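Side-chain contacts in hemin ABC transporter, periplasmic hemin-binding protein HutB (Vibrio cholerae, PDB 5KHL), which probably binds hemin in the periplasm and hands it to the ABC transporter that carries it across the inner membrane: residues A223-V228 and Q238-V243; L153-H158 and K193-E198; L31-E36 and Q116-T121; P55-H60 and E66-L71; T27-A32 and Q108-R113. All coordinates share one frame; numbering follows the deposited sequence. Where two conformers were deposited one is given.

Contact 1: A223-V228 and Q238-V243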
# COMPACT_ATOMS: atom_id res chain seq x y z
N ALA A 223 1.81 18.87 15.22
CA ALA A 223 1.09 19.58 14.17
C ALA A 223 -0.18 18.87 13.75
O ALA A 223 -1.20 19.51 13.52
CB ALA A 223 1.99 19.79 12.98
N VAL A 224 -0.12 17.54 13.62
CA VAL A 224 -1.33 16.77 13.35
C VAL A 224 -2.30 16.90 14.53
O VAL A 224 -3.52 17.00 14.36
CB VAL A 224 -1.01 15.28 13.08
CG1 VAL A 224 -2.27 14.42 13.17
CG2 VAL A 224 -0.35 15.13 11.71
N LEU A 225 -1.73 16.93 15.74
CA LEU A 225 -2.48 17.27 16.94
C LEU A 225 -3.13 18.65 16.79
O LEU A 225 -4.28 18.84 17.19
CB LEU A 225 -1.57 17.23 18.17
CG LEU A 225 -1.81 16.17 19.24
CD1 LEU A 225 -0.70 16.23 20.28
CD2 LEU A 225 -3.18 16.34 19.90
N ASN A 226 -2.39 19.62 16.24
CA ASN A 226 -2.96 20.94 15.96
C ASN A 226 -4.13 20.79 14.99
O ASN A 226 -5.13 21.50 15.09
CB ASN A 226 -1.92 21.91 15.36
CG ASN A 226 -0.89 22.40 16.37
OD1 ASN A 226 -1.15 22.44 17.58
ND2 ASN A 226 0.28 22.80 15.88
N ALA A 227 -3.99 19.84 14.07
CA ALA A 227 -4.95 19.64 12.99
C ALA A 227 -6.22 18.96 13.47
O ALA A 227 -7.32 19.24 12.98
CB ALA A 227 -4.30 18.82 11.86
N VAL A 228 -6.05 18.05 14.44
CA VAL A 228 -7.15 17.24 14.96
C VAL A 228 -7.21 17.37 16.48
O VAL A 228 -6.84 16.44 17.22
CB VAL A 228 -6.97 15.78 14.56
CG1 VAL A 228 -8.16 14.94 15.02
CG2 VAL A 228 -6.78 15.70 13.06
N GLN A 238 -2.67 12.70 23.94
CA GLN A 238 -2.08 13.23 25.17
C GLN A 238 -0.64 12.71 25.36
O GLN A 238 0.12 13.24 26.18
CB GLN A 238 -2.97 12.92 26.39
CG GLN A 238 -3.24 11.44 26.65
CD GLN A 238 -4.49 11.18 27.50
OE1 GLN A 238 -5.44 11.97 27.50
NE2 GLN A 238 -4.49 10.04 28.20
N ASN A 239 -0.26 11.71 24.58
CA ASN A 239 1.14 11.25 24.55
C ASN A 239 1.86 11.61 23.25
O ASN A 239 3.00 11.19 23.04
CB ASN A 239 1.22 9.74 24.78
CG ASN A 239 0.83 9.33 26.19
OD1 ASN A 239 0.04 8.40 26.38
ND2 ASN A 239 1.38 10.03 27.19
N LYS A 240 1.21 12.39 22.38
CA LYS A 240 1.75 12.74 21.06
C LYS A 240 2.27 11.50 20.34
O LYS A 240 3.31 11.52 19.68
CB LYS A 240 2.85 13.80 21.18
CG LYS A 240 2.46 15.08 21.93
CD LYS A 240 3.70 15.93 22.21
CE LYS A 240 3.41 17.08 23.17
NZ LYS A 240 2.63 18.16 22.52
N ASN A 241 1.56 10.39 20.50
CA ASN A 241 1.99 9.14 19.91
C ASN A 241 1.43 9.03 18.49
O ASN A 241 0.68 8.12 18.16
CB ASN A 241 1.57 7.98 20.81
CG ASN A 241 2.24 6.67 20.43
OD1 ASN A 241 1.69 5.60 20.65
ND2 ASN A 241 3.42 6.76 19.83
N ILE A 242 1.82 9.99 17.66
CA ILE A 242 1.37 10.13 16.27
C ILE A 242 2.50 9.75 15.31
O ILE A 242 3.50 10.45 15.22
CB ILE A 242 0.88 11.56 16.00
CG1 ILE A 242 -0.42 11.81 16.77
CG2 ILE A 242 0.65 11.79 14.50
CD1 ILE A 242 -0.61 13.24 17.16
N VAL A 243 2.31 8.64 14.60
CA VAL A 243 3.40 7.95 13.91
C VAL A 243 3.22 7.88 12.39
O VAL A 243 2.13 7.60 11.89
CB VAL A 243 3.56 6.52 14.47
CG1 VAL A 243 4.66 5.78 13.77
CG2 VAL A 243 3.83 6.58 15.97

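Contact 2: L153-H158 and K193-E198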
# COMPACT_ATOMS: atom_id res chain seq x y z
N LEU A 153 -5.47 3.73 15.29
CA LEU A 153 -6.25 4.19 14.15
C LEU A 153 -5.34 4.74 13.08
O LEU A 153 -4.30 5.34 13.38
CB LEU A 153 -7.25 5.28 14.54
CG LEU A 153 -8.49 4.95 15.37
CD1 LEU A 153 -9.12 6.27 15.82
CD2 LEU A 153 -9.49 4.11 14.59
N PHE A 154 -5.75 4.56 11.83
CA PHE A 154 -5.12 5.26 10.74
C PHE A 154 -6.02 6.40 10.27
O PHE A 154 -7.18 6.18 9.92
CB PHE A 154 -4.82 4.32 9.57
CG PHE A 154 -4.20 5.01 8.40
CD1 PHE A 154 -2.83 5.11 8.29
CD2 PHE A 154 -4.99 5.59 7.42
CE1 PHE A 154 -2.27 5.76 7.21
CE2 PHE A 154 -4.44 6.23 6.35
CZ PHE A 154 -3.08 6.31 6.23
N LEU A 155 -5.48 7.61 10.27
CA LEU A 155 -6.21 8.79 9.83
C LEU A 155 -5.72 9.29 8.47
O LEU A 155 -4.52 9.48 8.24
CB LEU A 155 -6.11 9.93 10.85
CG LEU A 155 -6.70 9.69 12.24
CD1 LEU A 155 -6.49 10.92 13.09
CD2 LEU A 155 -8.18 9.32 12.18
N LEU A 156 -6.67 9.49 7.58
CA LEU A 156 -6.39 10.00 6.26
C LEU A 156 -6.75 11.46 6.31
O LEU A 156 -7.93 11.80 6.31
CB LEU A 156 -7.19 9.26 5.20
CG LEU A 156 -6.68 9.28 3.77
CD1 LEU A 156 -5.35 8.55 3.67
CD2 LEU A 156 -7.70 8.63 2.84
N LEU A 157 -5.74 12.31 6.41
CA LEU A 157 -5.94 13.75 6.57
C LEU A 157 -5.63 14.50 5.28
O LEU A 157 -4.67 14.16 4.60
CB LEU A 157 -5.08 14.29 7.72
CG LEU A 157 -5.19 13.55 9.07
CD1 LEU A 157 -4.14 13.99 10.07
CD2 LEU A 157 -6.57 13.73 9.67
N HIS A 158 -6.46 15.48 4.93
CA HIS A 158 -6.16 16.37 3.79
C HIS A 158 -6.43 17.83 4.15
O HIS A 158 -7.19 18.13 5.08
CB HIS A 158 -6.99 16.00 2.55
CG HIS A 158 -6.56 14.72 1.89
ND1 HIS A 158 -5.43 14.04 2.25
CD2 HIS A 158 -7.14 14.01 0.89
CE1 HIS A 158 -5.31 12.95 1.50
NE2 HIS A 158 -6.33 12.91 0.67
N LYS A 193 -13.83 6.38 5.49
CA LYS A 193 -14.97 7.25 5.73
C LYS A 193 -14.57 8.38 6.68
O LYS A 193 -13.60 8.26 7.42
CB LYS A 193 -16.14 6.45 6.32
CG LYS A 193 -16.53 5.23 5.49
CD LYS A 193 -17.31 5.60 4.25
CE LYS A 193 -17.38 4.43 3.28
NZ LYS A 193 -17.88 3.19 3.93
N PRO A 194 -15.29 9.51 6.61
CA PRO A 194 -15.13 10.56 7.62
C PRO A 194 -15.31 10.00 9.03
O PRO A 194 -16.24 9.22 9.26
CB PRO A 194 -16.23 11.54 7.27
CG PRO A 194 -16.33 11.43 5.81
CD PRO A 194 -16.11 9.97 5.49
N LEU A 195 -14.41 10.37 9.93
CA LEU A 195 -14.49 9.90 11.31
C LEU A 195 -15.02 11.00 12.20
O LEU A 195 -14.34 12.00 12.43
CB LEU A 195 -13.11 9.43 11.81
CG LEU A 195 -13.05 8.93 13.26
CD1 LEU A 195 -13.97 7.75 13.47
CD2 LEU A 195 -11.63 8.58 13.65
N SER A 196 -16.24 10.80 12.70
CA SER A 196 -16.86 11.77 13.58
C SER A 196 -15.96 12.00 14.78
O SER A 196 -15.33 11.06 15.29
CB SER A 196 -18.24 11.29 14.02
OG SER A 196 -18.24 10.79 15.35
N MET A 197 -15.85 13.25 15.20
CA MET A 197 -15.03 13.59 16.35
C MET A 197 -15.42 12.76 17.58
O MET A 197 -14.56 12.39 18.37
CB MET A 197 -15.11 15.09 16.66
CG MET A 197 -14.02 15.95 16.03
SD MET A 197 -12.96 15.12 14.82
CE MET A 197 -11.62 14.55 15.84
N GLU A 198 -16.72 12.46 17.71
CA GLU A 198 -17.24 11.66 18.83
C GLU A 198 -16.74 10.21 18.81
O GLU A 198 -16.35 9.68 19.87
CB GLU A 198 -18.77 11.64 18.83
CG GLU A 198 -19.38 13.03 18.92
CD GLU A 198 -20.44 13.26 17.85
OE1 GLU A 198 -21.64 13.40 18.20
OE2 GLU A 198 -20.07 13.28 16.65

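Contact 3: L31-E36 and Q116-T121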
# COMPACT_ATOMS: atom_id res chain seq x y z
N LEU A 31 10.65 -6.45 -8.82
CA LEU A 31 11.99 -6.29 -8.27
C LEU A 31 12.33 -7.44 -7.31
O LEU A 31 13.41 -8.02 -7.40
CB LEU A 31 12.12 -4.93 -7.56
CG LEU A 31 12.58 -3.69 -8.33
CD1 LEU A 31 11.88 -3.53 -9.66
CD2 LEU A 31 12.38 -2.42 -7.49
N ALA A 32 11.41 -7.80 -6.42
CA ALA A 32 11.69 -8.82 -5.40
C ALA A 32 11.99 -10.15 -6.03
O ALA A 32 12.76 -10.94 -5.50
CB ALA A 32 10.52 -8.96 -4.43
N LEU A 33 11.37 -10.40 -7.18
CA LEU A 33 11.55 -11.67 -7.89
C LEU A 33 12.77 -11.61 -8.82
O LEU A 33 13.01 -12.52 -9.61
CB LEU A 33 10.28 -12.02 -8.66
CG LEU A 33 9.04 -12.31 -7.79
CD1 LEU A 33 7.72 -12.10 -8.53
CD2 LEU A 33 9.12 -13.72 -7.25
N GLY A 34 13.52 -10.52 -8.72
CA GLY A 34 14.74 -10.34 -9.48
C GLY A 34 14.55 -10.00 -10.94
O GLY A 34 15.49 -10.15 -11.73
N ALA A 35 13.37 -9.53 -11.32
CA ALA A 35 13.08 -9.34 -12.75
C ALA A 35 13.04 -7.88 -13.18
O ALA A 35 12.31 -7.53 -14.09
CB ALA A 35 11.76 -10.01 -13.12
N GLU A 36 13.84 -7.02 -12.54
CA GLU A 36 13.83 -5.61 -12.91
C GLU A 36 14.32 -5.33 -14.34
O GLU A 36 13.94 -4.34 -14.93
CB GLU A 36 14.66 -4.78 -11.92
CG GLU A 36 16.02 -5.35 -11.61
CD GLU A 36 16.87 -4.41 -10.76
OE1 GLU A 36 16.50 -3.22 -10.64
OE2 GLU A 36 17.90 -4.86 -10.22
N GLN A 116 0.83 -14.30 -9.44
CA GLN A 116 0.41 -13.71 -10.71
C GLN A 116 1.59 -13.10 -11.44
O GLN A 116 1.74 -13.30 -12.64
CB GLN A 116 -0.68 -12.66 -10.49
CG GLN A 116 -2.08 -13.25 -10.25
CD GLN A 116 -3.05 -12.23 -9.68
OE1 GLN A 116 -2.68 -11.39 -8.86
NE2 GLN A 116 -4.30 -12.29 -10.11
N ILE A 117 2.46 -12.42 -10.70
CA ILE A 117 3.65 -11.79 -11.27
C ILE A 117 4.74 -12.79 -11.65
O ILE A 117 5.32 -12.71 -12.74
CB ILE A 117 4.28 -10.76 -10.28
CG1 ILE A 117 3.32 -9.59 -10.01
CG2 ILE A 117 5.62 -10.27 -10.81
CD1 ILE A 117 2.44 -9.24 -11.20
N ALA A 118 5.04 -13.72 -10.74
CA ALA A 118 6.04 -14.77 -10.97
C ALA A 118 5.76 -15.52 -12.26
O ALA A 118 6.67 -15.89 -13.01
CB ALA A 118 6.08 -15.74 -9.79
N GLN A 119 4.47 -15.75 -12.52
CA GLN A 119 4.03 -16.39 -13.75
C GLN A 119 4.30 -15.54 -15.02
O GLN A 119 4.83 -16.04 -16.01
CB GLN A 119 2.53 -16.71 -13.64
CG GLN A 119 2.01 -17.62 -14.74
CD GLN A 119 0.50 -17.56 -14.87
OE1 GLN A 119 -0.10 -18.33 -15.62
NE2 GLN A 119 -0.12 -16.64 -14.14
N ILE A 120 3.93 -14.27 -14.98
CA ILE A 120 4.10 -13.38 -16.13
C ILE A 120 5.58 -13.17 -16.43
O ILE A 120 5.99 -13.22 -17.59
CB ILE A 120 3.44 -12.01 -15.90
CG1 ILE A 120 1.94 -12.17 -15.62
CG2 ILE A 120 3.67 -11.09 -17.11
CD1 ILE A 120 1.35 -11.05 -14.75
N THR A 121 6.37 -12.98 -15.37
CA THR A 121 7.79 -12.70 -15.51
C THR A 121 8.66 -13.96 -15.54
O THR A 121 9.89 -13.87 -15.60
CB THR A 121 8.27 -11.78 -14.38
OG1 THR A 121 8.15 -12.47 -13.13
CG2 THR A 121 7.42 -10.52 -14.35

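Contact 4: P55-H60 and E66-L71. With SO4 (sulfate ion), chain B.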
# COMPACT_ATOMS: atom_id res chain seq x y z
N PRO A 55 11.49 5.26 -17.83
CA PRO A 55 10.47 6.29 -18.04
C PRO A 55 9.24 6.04 -17.17
O PRO A 55 8.95 4.88 -16.81
CB PRO A 55 10.13 6.16 -19.52
CG PRO A 55 10.45 4.76 -19.86
CD PRO A 55 11.63 4.39 -19.01
N THR A 56 8.56 7.13 -16.81
CA THR A 56 7.30 7.01 -16.10
C THR A 56 6.21 7.04 -17.13
O THR A 56 6.45 7.24 -18.31
CB THR A 56 7.07 8.11 -15.06
OG1 THR A 56 7.38 9.40 -15.60
CG2 THR A 56 7.93 7.85 -13.84
N VAL A 57 5.00 6.85 -16.67
CA VAL A 57 3.95 6.47 -17.56
C VAL A 57 2.71 7.17 -17.01
O VAL A 57 1.63 7.14 -17.58
CB VAL A 57 3.91 4.91 -17.63
CG1 VAL A 57 2.53 4.32 -17.46
CG2 VAL A 57 4.63 4.40 -18.89
N GLY A 58 2.96 7.90 -15.93
CA GLY A 58 1.95 8.74 -15.34
C GLY A 58 1.11 7.94 -14.36
O GLY A 58 1.59 7.03 -13.69
N TYR A 59 -0.16 8.31 -14.27
CA TYR A 59 -1.09 7.72 -13.32
C TYR A 59 -1.88 6.62 -14.01
O TYR A 59 -2.42 6.84 -15.10
CB TYR A 59 -2.01 8.79 -12.74
CG TYR A 59 -1.28 9.75 -11.82
CD1 TYR A 59 -1.66 9.89 -10.49
CD2 TYR A 59 -0.20 10.50 -12.28
CE1 TYR A 59 -0.99 10.76 -9.65
CE2 TYR A 59 0.46 11.36 -11.44
CZ TYR A 59 0.07 11.49 -10.13
OH TYR A 59 0.74 12.36 -9.30
N HIS A 60 -1.94 5.44 -13.39
CA HIS A 60 -2.48 4.26 -14.06
C HIS A 60 -3.96 4.43 -14.40
O HIS A 60 -4.49 3.67 -15.21
CB HIS A 60 -2.27 3.01 -13.20
CG HIS A 60 -2.94 3.06 -11.87
ND1 HIS A 60 -2.28 3.46 -10.72
CD2 HIS A 60 -4.20 2.75 -11.48
CE1 HIS A 60 -3.11 3.40 -9.70
NE2 HIS A 60 -4.28 2.97 -10.13
N GLU A 66 -0.92 5.85 -27.03
CA GLU A 66 0.21 6.08 -27.92
C GLU A 66 1.52 6.18 -27.14
O GLU A 66 2.54 5.67 -27.58
CB GLU A 66 0.00 7.33 -28.78
CG GLU A 66 -1.13 7.19 -29.76
CD GLU A 66 -0.87 6.07 -30.76
OE1 GLU A 66 -1.84 5.36 -31.12
OE2 GLU A 66 0.30 5.90 -31.19
N GLY A 67 1.48 6.84 -25.99
CA GLY A 67 2.68 7.00 -25.18
C GLY A 67 3.25 5.66 -24.78
O GLY A 67 4.46 5.46 -24.75
N LEU A 68 2.37 4.73 -24.46
CA LEU A 68 2.78 3.38 -24.08
C LEU A 68 3.29 2.60 -25.29
O LEU A 68 4.26 1.85 -25.19
CB LEU A 68 1.61 2.64 -23.43
CG LEU A 68 1.37 3.19 -22.03
CD1 LEU A 68 0.09 2.64 -21.42
CD2 LEU A 68 2.56 2.85 -21.16
N LEU A 69 2.63 2.81 -26.42
CA LEU A 69 2.95 2.07 -27.63
C LEU A 69 4.36 2.35 -28.13
O LEU A 69 5.00 1.47 -28.69
CB LEU A 69 1.93 2.38 -28.73
CG LEU A 69 0.68 1.50 -28.71
CD1 LEU A 69 -0.46 2.13 -29.50
CD2 LEU A 69 1.03 0.13 -29.26
N THR A 70 4.85 3.56 -27.90
CA THR A 70 6.20 3.92 -28.35
C THR A 70 7.27 3.14 -27.59
O THR A 70 8.43 3.08 -28.01
CB THR A 70 6.49 5.42 -28.19
OG1 THR A 70 6.54 5.75 -26.80
CG2 THR A 70 5.40 6.24 -28.84
N LEU A 71 6.88 2.56 -26.45
CA LEU A 71 7.78 1.73 -25.65
C LEU A 71 7.88 0.30 -26.15
O LEU A 71 8.63 -0.49 -25.60
CB LEU A 71 7.33 1.69 -24.20
CG LEU A 71 7.45 2.98 -23.41
CD1 LEU A 71 6.72 2.80 -22.10
CD2 LEU A 71 8.92 3.31 -23.20
S SO4 B . -2.18 9.28 -26.61
O1 SO4 B . -2.82 8.08 -27.13
O2 SO4 B . -2.87 9.74 -25.42
O3 SO4 B . -0.79 9.02 -26.25
O4 SO4 B . -2.24 10.32 -27.65

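Contact 5: T27-A32 and Q108-R113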
# COMPACT_ATOMS: atom_id res chain seq x y z
N THR A 27 5.48 -3.24 -9.18
CA THR A 27 6.91 -2.98 -9.27
C THR A 27 7.72 -3.65 -8.16
O THR A 27 8.77 -4.22 -8.44
CB THR A 27 7.18 -1.46 -9.22
OG1 THR A 27 6.52 -0.85 -10.33
CG2 THR A 27 8.67 -1.16 -9.30
N GLU A 28 7.24 -3.60 -6.92
CA GLU A 28 8.02 -4.15 -5.80
C GLU A 28 8.20 -5.66 -5.99
O GLU A 28 9.29 -6.18 -5.83
CB GLU A 28 7.39 -3.82 -4.42
CG GLU A 28 5.97 -4.29 -4.21
CD GLU A 28 5.56 -4.41 -2.73
OE1 GLU A 28 6.03 -3.64 -1.86
OE2 GLU A 28 4.73 -5.30 -2.43
N LEU A 29 7.13 -6.35 -6.37
CA LEU A 29 7.21 -7.78 -6.56
C LEU A 29 8.14 -8.12 -7.74
O LEU A 29 9.02 -8.98 -7.61
CB LEU A 29 5.81 -8.38 -6.75
CG LEU A 29 4.91 -8.23 -5.50
CD1 LEU A 29 3.57 -8.90 -5.69
CD2 LEU A 29 5.59 -8.77 -4.26
N ILE A 30 7.99 -7.40 -8.85
CA ILE A 30 8.86 -7.57 -10.03
C ILE A 30 10.35 -7.44 -9.64
O ILE A 30 11.19 -8.24 -10.06
CB ILE A 30 8.51 -6.54 -11.16
CG1 ILE A 30 7.09 -6.78 -11.65
CG2 ILE A 30 9.50 -6.65 -12.33
CD1 ILE A 30 6.71 -6.00 -12.89
N LEU A 31 10.65 -6.45 -8.82
CA LEU A 31 11.99 -6.29 -8.27
C LEU A 31 12.33 -7.44 -7.31
O LEU A 31 13.41 -8.02 -7.40
CB LEU A 31 12.12 -4.93 -7.56
CG LEU A 31 12.58 -3.69 -8.33
CD1 LEU A 31 11.88 -3.53 -9.66
CD2 LEU A 31 12.38 -2.42 -7.49
N ALA A 32 11.41 -7.80 -6.42
CA ALA A 32 11.69 -8.82 -5.40
C ALA A 32 11.99 -10.15 -6.03
O ALA A 32 12.76 -10.94 -5.50
CB ALA A 32 10.52 -8.96 -4.43
N GLN A 108 -3.61 -12.78 1.76
CA GLN A 108 -3.67 -13.77 0.68
C GLN A 108 -3.62 -13.06 -0.67
O GLN A 108 -3.16 -13.62 -1.66
CB GLN A 108 -4.91 -14.67 0.79
CG GLN A 108 -6.24 -13.97 0.92
CD GLN A 108 -6.62 -13.62 2.36
OE1 GLN A 108 -5.76 -13.30 3.21
NE2 GLN A 108 -7.92 -13.66 2.65
N GLY A 109 -4.08 -11.81 -0.68
CA GLY A 109 -4.02 -11.00 -1.87
C GLY A 109 -2.56 -10.86 -2.29
O GLY A 109 -2.23 -11.02 -3.46
N LEU A 110 -1.68 -10.59 -1.32
CA LEU A 110 -0.25 -10.52 -1.56
C LEU A 110 0.33 -11.83 -2.10
O LEU A 110 1.09 -11.82 -3.05
CB LEU A 110 0.48 -10.11 -0.27
CG LEU A 110 2.01 -10.12 -0.28
CD1 LEU A 110 2.56 -9.38 -1.50
CD2 LEU A 110 2.56 -9.50 1.01
N LEU A 111 -0.04 -12.95 -1.49
CA LEU A 111 0.46 -14.24 -1.92
C LEU A 111 -0.01 -14.54 -3.35
O LEU A 111 0.75 -15.07 -4.15
CB LEU A 111 0.02 -15.36 -0.97
CG LEU A 111 0.48 -15.32 0.48
CD1 LEU A 111 -0.24 -16.39 1.28
CD2 LEU A 111 1.97 -15.47 0.62
N THR A 112 -1.25 -14.19 -3.65
CA THR A 112 -1.81 -14.34 -5.00
C THR A 112 -1.09 -13.42 -6.02
O THR A 112 -0.79 -13.83 -7.16
CB THR A 112 -3.33 -14.01 -5.00
OG1 THR A 112 -4.01 -14.90 -4.10
CG2 THR A 112 -3.93 -14.15 -6.38
N ARG A 113 -0.83 -12.19 -5.60
CA ARG A 113 -0.12 -11.22 -6.43
C ARG A 113 1.27 -11.73 -6.80
O ARG A 113 1.71 -11.61 -7.94
CB ARG A 113 -0.04 -9.87 -5.71
CG ARG A 113 0.10 -8.65 -6.64
CD ARG A 113 -0.57 -7.39 -6.04
NE ARG A 113 -0.02 -7.10 -4.73
CZ ARG A 113 -0.70 -7.15 -3.59
NH1 ARG A 113 -1.99 -7.44 -3.58
NH2 ARG A 113 -0.07 -6.88 -2.47

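Contact 1: A223-V228 and Q238-V243
This is an apolar helix-to-strand contact in the C-terminal lobe, with Val224 and Leu225 of helix 221-227 set against Ile242 and Lys240. Ile242 opens strand 242-244, an edge strand of the mixed sheet that runs parallel to strand 207-210. The helix lies, with short helix 235-238, in the connection between these strands, so the contact lies inside a beta-alpha-beta crossover. Ile242 uses two branches. Its CG1, anti to the carbonyl carbon (chi1 -69°), carries CD1 to 3.8 Å from Leu225 CG. Its CG2 lies 4.1 Å from both CB and CG1 of Val224. Leu225 also extends CD1 to Lys240 CG, at 3.7 Å, and these two side chains meet at about a right angle. Lys240 gives its methylene chain here, while NZ forms a salt bridge with Asp222 OD2, near the start of helix 221-227. The positive phi of Lys240 belongs to a Schellman motif ending helix 235-238. Beyond the pair, Val224 continues onto Val210 and Leu157, and Leu225 onto Leu231. The chemistry is divided. Aliphatic branches fill the side facing the sheet, and at the outer margin the lysine covers Leu225 with its stem and pairs its charge with Asp222.

Contact 2: L153-H158 and K193-E198
Leu195 meets Leu153 and Leu155 through a single methyl group. Its CB starts toward strand 152-156 and is still 4.9 Å from Leu155 CD2. CG stands anti to the backbone N (chi1 179°), and this extends the side chain toward the strand. Leu195 CD1, the branch turned from the strand, stays 5.6 Å from Leu153 CD1. Leu195 CD2 does the touching. It sits 3.8 Å from Leu155 CD2 and 4.0 Å from Leu153 CD1. The two approaches differ. Leu153 and Leu195 point at each other tip to tip, whereas Leu155 and Leu195 cross at about a right angle. Leu153 and Leu155 are two residues apart in an extended strand, so both project from the same face of the sheet.

The sheet is the mixed one of the C-terminal lobe. Strand 164-166 runs between strands 152-156 and 192-194, antiparallel to both. Leu195 follows strand 192-194 directly and reaches across this middle strand, where Val165 touches both Leu153 and Leu195. Helix 197-203 covers the same cluster of three buried leucines: Met203 lies on Leu153 and Leu195, and Met200 on Leu155 and Leu195. Ser196 is the N-cap of that helix and its OG accepts from Ser199 N. This cap starts the helix one residue after Leu195. On the other side of strand 152-156, Leu153 and Leu155 make backbone hydrogen bonds with strand 207-210, and Leu155 also packs against Val208.

Contact 3: L31-E36 and Q116-T121
Leu33 CD1 presses on helix 107-120 at Ile117 and Ala118. It lies 3.6 Å from Ile117 CG2, 3.8 Å from Ala118 N and 4.2 Å from Ala118 CB. Ile117 turns CG2 anti to its own N, while its CG1 branch leads away from Leu33. A second, smaller touch is Ala35 CB on Thr121 CB, at 4.1 Å.

Each side is set by a helix end. Helix 24-32 closes in a Schellman motif, with Gly34 at positive phi as the C-prime residue. Gly34 N bonds to Leu31 O at 2.8 Å, and Ala35 N bonds back to Ile30 O. This turn brings Leu33 and Ala35 round to the same neighbour. On the other segment Ile117 O is gripped twice by Thr121. The backbone N comes at 2.8 Å and OG1 at 2.9 Å, with OG1 lying 42° out of the carbonyl plane. These bonds hold the threonine hydroxyl against the helix and present CB to Ala35.

Around this N-terminal lobe contact, the long helix 125-143 covers Leu33 with His126 and Leu130, and Ala118 with Ala127. Ile117 also rests on Ile77 of strand 75-78 and on Ile30 of helix 24-32.

Contact 4: P55-H60 and E66-L71
Val57 and Pro55 meet Leu68 and Leu71 within a beta-alpha-beta crossover of the N-terminal lobe. The crossover leaves edge strand 39-42, passes through helix 65-69 and returns as strand 75-78, with strand 19-21 lying between the two in the parallel sheet. Segment 55-60 is part of the loop that leads up to the helix. Val57 is central. Its CG2 lies 3.4 Å from Leu68 CD2, which is tight for two methyl groups, and 4.2 Å from Leu71 CD1. Val57 CG1 is 4.0 Å from the same Leu68 CD2, so that methyl faces both branches of the valine. The chi1 of Val57, at 132°, is far from staggered, so the closeness may reflect strain or an uncertain fit. Farther along, the Pro55 ring and Leu71 slide past each other in opposite directions, with CG 3.9 Å from Leu71 CD2. Val20 and Ala41 of the sheet lie beneath: Val20 touches Val57, Leu68 and Leu71, and Ala41 touches Pro55, Val57 and Leu71.

The start of the helix has a different chemistry. A sulfate, probably from the crystallisation liquor, sits there, and the positive end of the helix dipole probably helps to hold it. Gly67 N donates to sulfate O3 at 3.2 Å, along a bent path of 137°. Glu66 N donates to sulfate O1 at 2.9 Å, nearly straight at 168°.

Contact 5: T27-A32 and Q108-R113
Segments 27-32 and 108-113, both helical, have their nearest CA atoms at Leu29 and Arg113, 8.1 Å apart. Leu29 points into the gap and uses both methyls. CD1 rests on the aliphatic base of Arg113, 3.6 Å from CG and 3.7 Å from CB, with NE a little farther at 4.1 Å. The two side chains cross at about a right angle. CD2 takes the other neighbour and lies 4.1 Å from Leu110 CD1. Leu110 and Arg113 are three residues apart in the helix, nearly one turn, so together they receive one leucine.

Arg113 does not extend straight outward. Its chain bends at chi2 and again at chi3 (56°), which folds the guanidinium back along its own helix. One face of that group lies over Leu110 CA, 3.6 Å from the plane and offset toward the rim. Arg113 NE is buried here and has no hydrogen-bonding partner in the model. Glu28 OE2 is 5.1 Å from Arg113 NH2, too far for a salt bridge. The Glu28 carboxylate instead accepts from Leu256 N and Lys257 N, at the start of helix 256-269. Leu256 also touches Leu29, and Val134 of helix 125-143 packs on Leu110.

The contact is mostly aliphatic although an arginine takes part. Leu29 rests mainly on the methylenes, and the opposite charge of nearby Glu28 would probably still ease the burial of the guanidinium.

In the fold
The five contacts divide between the two lobes of the fold. Contacts 1 and 2 belong to the C-terminal lobe and reach the same mixed sheet. They touch where Val228 meets Leu157 and Met197. Contacts 3 and 5 both join helices 24-32 and 107-120, with centres about 8 Å apart. Contact 4 lies in the same N-terminal lobe, and its loop is nested inside those that contacts 3 and 5 close. Contacts 2, 3 and 5 are buried, while contacts 1 and 4 are partly exposed. Every interface is chiefly aliphatic. Charge enters with lysine in contact 1, sulfate in contact 4 and buried arginine in contact 5.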